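Local atomic coordinates of SA0254 protein (Staphylococcus aureus subsp. aureus, PDB entry 2OOI), a protein that is of unknown function but carries a UTRA domain, the effector-sensing module of GntR-type transcription regulators, and so probably binds a small ligand. Residues L128-T133 with S145-H150. Numbering follows the deposited sequence.
Sequences LRYHQT and SDIVFH
His-131 ND1 donates a hydrogen bond to Asp-146 OD1 at 2.6 Å, joining two residues that face each other as a non-hydrogen-bonded pair of antiparallel strands. The carboxylate oxygen sits near the plane of the imidazole, at its edge, where the N-H points; seen from Asp-146 the donor stands 47° out of the carboxylate plane. With CG of His-131 anti to the backbone N (chi1 -176°), the ring also brings one face over Ser-145 O. Histidine suits the place because each ring nitrogen can meet a carboxylate: NE2 bonds to Glu-40 OE2, and the two acids would be expected to favour the protonated ring. Both residues belong to the hairpin of strands 126-136 and 141-150, inner neighbours in the six-stranded antiparallel sheet of the UTRA domain, between strands 61-71 and 99-110. Tyr-130 and Ile-147 form a hydrogen-bonded pair, Ile-147 N reaching Tyr-130 O at 2.8 Å. Their face is apolar toward Leu-128 and Phe-149: the flat Tyr-130 ring offers a face to the edge of Phe-149, planes at 84°, while branched Ile-147, a good strand former, sets CD1 4.0 Å from Tyr-130 CD2. Phe-11 of helix 11-14 packs on Ile-147 and Phe-149. On the His-131 face, the long Arg-129 chain, bent at chi3, passes CG2 of beta-branched Val-148, and its NH2 forms a salt bridge with Glu-115.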
# COMPACT_ATOMS: atom_id res chain seq x y z
N LEU B 128 6.48 -7.49 -0.23
CA LEU B 128 6.17 -6.17 0.33
C LEU B 128 6.77 -6.13 1.72
O LEU B 128 6.48 -7.01 2.54
CB LEU B 128 4.65 -5.94 0.44
CG LEU B 128 4.18 -4.49 0.66
CD1 LEU B 128 4.52 -3.65 -0.56
CD2 LEU B 128 2.69 -4.38 0.94
N ARG B 129 7.61 -5.13 1.98
CA ARG B 129 8.12 -4.86 3.33
C ARG B 129 7.27 -3.71 3.87
O ARG B 129 7.26 -2.62 3.30
CB ARG B 129 9.61 -4.50 3.36
CG ARG B 129 10.43 -5.10 2.25
CD ARG B 129 11.92 -5.20 2.54
NE ARG B 129 12.10 -6.41 3.33
CZ ARG B 129 12.74 -7.53 2.97
NH1 ARG B 129 13.42 -7.67 1.84
NH2 ARG B 129 12.72 -8.52 3.80
N TYR B 130 6.56 -3.98 4.95
CA TYR B 130 5.54 -3.11 5.50
C TYR B 130 5.90 -2.86 6.96
O TYR B 130 6.30 -3.78 7.66
CB TYR B 130 4.24 -3.87 5.35
CG TYR B 130 2.96 -3.30 5.91
CD1 TYR B 130 1.98 -2.78 5.05
CD2 TYR B 130 2.67 -3.39 7.27
CE1 TYR B 130 0.76 -2.32 5.55
CE2 TYR B 130 1.45 -2.94 7.78
CZ TYR B 130 0.51 -2.41 6.92
OH TYR B 130 -0.70 -1.97 7.44
N HIS B 131 5.84 -1.61 7.40
CA HIS B 131 6.19 -1.26 8.78
C HIS B 131 5.04 -0.51 9.38
O HIS B 131 4.49 0.36 8.74
CB HIS B 131 7.45 -0.39 8.90
CG HIS B 131 7.85 -0.12 10.32
ND1 HIS B 131 8.77 -0.90 10.99
CD2 HIS B 131 7.38 0.76 11.23
CE1 HIS B 131 8.89 -0.47 12.23
NE2 HIS B 131 8.04 0.53 12.41
N GLN B 132 4.68 -0.83 10.61
CA GLN B 132 3.60 -0.11 11.25
C GLN B 132 3.98 0.27 12.68
O GLN B 132 4.47 -0.57 13.42
CB GLN B 132 2.32 -0.95 11.20
CG GLN B 132 1.06 -0.16 11.57
CD GLN B 132 -0.25 -0.81 11.14
OE1 GLN B 132 -1.33 -0.30 11.44
NE2 GLN B 132 -0.17 -1.94 10.42
N THR B 133 3.75 1.52 13.07
CA THR B 133 3.97 1.93 14.45
C THR B 133 2.64 2.33 15.04
O THR B 133 1.97 3.19 14.49
CB THR B 133 4.90 3.09 14.56
OG1 THR B 133 6.17 2.71 14.04
CG2 THR B 133 5.06 3.55 16.04
N SER B 145 6.22 -2.75 14.30
CA SER B 145 6.08 -3.99 13.53
C SER B 145 6.59 -3.92 12.08
O SER B 145 6.27 -2.99 11.32
CB SER B 145 4.61 -4.45 13.52
OG SER B 145 4.28 -5.07 14.76
N ASP B 146 7.40 -4.91 11.73
CA ASP B 146 7.79 -5.14 10.36
C ASP B 146 7.16 -6.40 9.87
O ASP B 146 7.24 -7.44 10.55
CB ASP B 146 9.29 -5.25 10.24
CG ASP B 146 9.91 -3.95 10.35
OD1 ASP B 146 9.48 -3.04 9.62
OD2 ASP B 146 10.80 -3.81 11.17
N ILE B 147 6.55 -6.32 8.71
CA ILE B 147 5.93 -7.46 8.08
C ILE B 147 6.55 -7.66 6.72
O ILE B 147 6.74 -6.70 5.98
CB ILE B 147 4.45 -7.23 7.95
CG1 ILE B 147 3.88 -6.87 9.32
CG2 ILE B 147 3.77 -8.44 7.34
CD1 ILE B 147 2.36 -6.81 9.38
N VAL B 148 6.91 -8.90 6.38
CA VAL B 148 7.24 -9.19 4.98
C VAL B 148 6.18 -10.12 4.39
O VAL B 148 5.94 -11.21 4.88
CB VAL B 148 8.76 -9.56 4.76
CG1 VAL B 148 9.00 -9.93 3.35
CG2 VAL B 148 9.70 -8.52 5.22
N PHE B 149 5.49 -9.61 3.36
CA PHE B 149 4.36 -10.29 2.75
C PHE B 149 4.76 -11.22 1.61
O PHE B 149 5.67 -10.94 0.82
CB PHE B 149 3.37 -9.27 2.20
CG PHE B 149 2.55 -8.57 3.26
CD1 PHE B 149 2.92 -7.33 3.74
CD2 PHE B 149 1.40 -9.16 3.77
CE1 PHE B 149 2.16 -6.69 4.72
CE2 PHE B 149 0.64 -8.53 4.73
CZ PHE B 149 1.02 -7.29 5.20
N HIS B 150 4.05 -12.34 1.55
CA HIS B 150 4.07 -13.25 0.40
C HIS B 150 3.47 -12.52 -0.80
O HIS B 150 2.33 -12.08 -0.72
CB HIS B 150 3.24 -14.49 0.74
CG HIS B 150 3.33 -15.57 -0.28
ND1 HIS B 150 3.98 -16.76 -0.05
CD2 HIS B 150 2.88 -15.62 -1.56
CE1 HIS B 150 3.92 -17.51 -1.14
NE2 HIS B 150 3.26 -16.83 -2.07